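Local coordinates for zona occludens toxin N-terminal domain-containing protein (Neisseria meningitidis MC58, PDB 2R2A) that is of unknown function but, as the N-terminal domain of a zonular occludens toxin family membrane protein with a P-loop NTPase-type fold, probably binds nucleotide, at residues 55-60 with 70-75. Numbering follows the deposited sequence.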
# COMPACT_ATOMS: atom_id res chain seq x y z
N THR A 55 -12.73 4.77 2.71
CA THR A 55 -12.79 5.09 4.12
C THR A 55 -11.42 5.53 4.60
O THR A 55 -10.44 4.82 4.37
CB THR A 55 -13.23 3.87 4.90
OG1 THR A 55 -14.53 3.48 4.42
CG2 THR A 55 -13.29 4.17 6.37
N TYR A 56 -11.36 6.70 5.24
CA TYR A 56 -10.12 7.24 5.80
C TYR A 56 -9.63 6.43 6.99
O TYR A 56 -10.40 6.10 7.90
CB TYR A 56 -10.27 8.71 6.22
CG TYR A 56 -8.99 9.33 6.77
CD1 TYR A 56 -8.84 9.54 8.15
CD2 TYR A 56 -7.93 9.69 5.92
CE1 TYR A 56 -7.68 10.09 8.67
CE2 TYR A 56 -6.75 10.25 6.45
CZ TYR A 56 -6.64 10.44 7.82
OH TYR A 56 -5.51 10.98 8.37
N ILE A 57 -8.33 6.13 6.99
CA ILE A 57 -7.66 5.57 8.17
C ILE A 57 -6.55 6.51 8.68
O ILE A 57 -5.75 7.03 7.89
CB ILE A 57 -7.13 4.13 7.92
CG1 ILE A 57 -6.21 4.04 6.69
CG2 ILE A 57 -8.30 3.18 7.74
CD1 ILE A 57 -5.58 2.63 6.47
N GLU A 58 -6.52 6.71 10.00
CA GLU A 58 -5.51 7.54 10.66
C GLU A 58 -4.24 6.75 10.93
O GLU A 58 -4.26 5.72 11.62
CB GLU A 58 -6.04 8.10 12.00
CG GLU A 58 -5.10 9.11 12.67
CD GLU A 58 -4.59 10.16 11.68
OE1 GLU A 58 -5.40 10.97 11.19
OE2 GLU A 58 -3.38 10.14 11.36
N THR A 59 -3.13 7.22 10.38
CA THR A 59 -1.85 6.54 10.58
C THR A 59 -0.94 7.18 11.64
O THR A 59 0.10 6.58 12.00
CB THR A 59 -1.06 6.40 9.26
OG1 THR A 59 -0.80 7.69 8.72
CG2 THR A 59 -1.85 5.59 8.25
N ASP A 60 -1.30 8.37 12.12
CA ASP A 60 -0.48 9.04 13.14
C ASP A 60 -0.95 8.58 14.51
O ASP A 60 -2.04 8.94 14.95
CB ASP A 60 -0.54 10.56 13.00
CG ASP A 60 0.41 11.30 13.98
OD1 ASP A 60 0.91 10.69 14.95
OD2 ASP A 60 0.65 12.50 13.75
N GLU A 70 -16.54 5.71 15.77
CA GLU A 70 -16.56 6.82 14.78
C GLU A 70 -15.36 6.94 13.81
O GLU A 70 -15.55 7.24 12.63
CB GLU A 70 -16.78 8.18 15.46
CG GLU A 70 -17.10 9.29 14.43
CD GLU A 70 -17.53 10.61 15.05
OE1 GLU A 70 -18.61 10.67 15.69
OE2 GLU A 70 -16.81 11.62 14.86
N GLN A 71 -14.14 6.76 14.30
CA GLN A 71 -12.97 6.90 13.42
C GLN A 71 -12.05 5.71 13.53
O GLN A 71 -11.90 5.12 14.63
CB GLN A 71 -12.15 8.16 13.73
CG GLN A 71 -12.98 9.39 14.07
CD GLN A 71 -12.27 10.26 15.09
OE1 GLN A 71 -11.19 10.79 14.82
NE2 GLN A 71 -12.86 10.38 16.28
N LEU A 72 -11.44 5.36 12.40
CA LEU A 72 -10.55 4.22 12.35
C LEU A 72 -9.08 4.65 12.40
O LEU A 72 -8.66 5.60 11.72
CB LEU A 72 -10.77 3.40 11.09
CG LEU A 72 -12.04 2.60 10.89
CD1 LEU A 72 -11.88 1.87 9.55
CD2 LEU A 72 -12.29 1.62 12.02
N SER A 73 -8.34 3.95 13.24
CA SER A 73 -6.91 4.11 13.30
C SER A 73 -6.30 2.98 12.51
O SER A 73 -6.80 1.84 12.55
CB SER A 73 -6.45 4.05 14.76
OG SER A 73 -5.03 4.03 14.82
N ALA A 74 -5.19 3.25 11.80
CA ALA A 74 -4.48 2.17 11.14
C ALA A 74 -3.86 1.24 12.19
O ALA A 74 -3.49 0.09 11.88
CB ALA A 74 -3.38 2.71 10.19
N HIS A 75 -3.75 1.75 13.42
CA HIS A 75 -2.95 1.08 14.45
C HIS A 75 -3.62 -0.10 15.12
O HIS A 75 -2.93 -0.96 15.65
CB HIS A 75 -2.34 2.10 15.44
CG HIS A 75 -1.39 3.04 14.77
ND1 HIS A 75 -0.05 2.74 14.60
CD2 HIS A 75 -1.59 4.24 14.18
CE1 HIS A 75 0.54 3.74 13.95
NE2 HIS A 75 -0.37 4.65 13.67
O HOH W 1 -12.33 6.27 9.55
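Glu58 clasps the short strand at residues 72-73 through both of its backbone polar atoms, in parallel pairing. Its N donates to Leu72 O (3.0 Å) in an almost straight bond, and its O accepts from Ala74 N at 2.6 Å, with the two alpha carbons of Glu58 and Ser73 4.5 Å apart. Nearer the start of the strands, a water takes over: it donates to Tyr56 O and accepts from Leu72 N. Strand 72-73 is the outermost on this side of the parallel part of the sheet, in a Zot domain assigned to the P-loop NTPase clan; strand 55-58 is bonded on its other side to strand 43-45. At the far end the pairing passes to a side chain, as His75 NE2 donates to Thr59 O at 2.6 Å. The acceptor lies close to the imidazole plane, yet the donor stands 64° out of the carbonyl plane. Ser73 OG, anti to its own N (chi1 172°), accepts from His75 N in an ST turn and is also bonded to Leu64 O. On the face bearing Ile57 and Leu72, Ile57 CG2 lies 4.2 Å from Leu72 CB, and both residues touch Phe44 and Trp80. Ala74 CB packs against Thr59 CG2 at 3.8 Å. Across the sheet from Ile57, the Glu58 chain bends at chi2 (47°), and its carboxylate turns back to its own segment: OE2 receives Asp60 N through the anti lone pair, while Tyr56 OH reaches OE1 from above the carboxylate plane, 2.8 Å away.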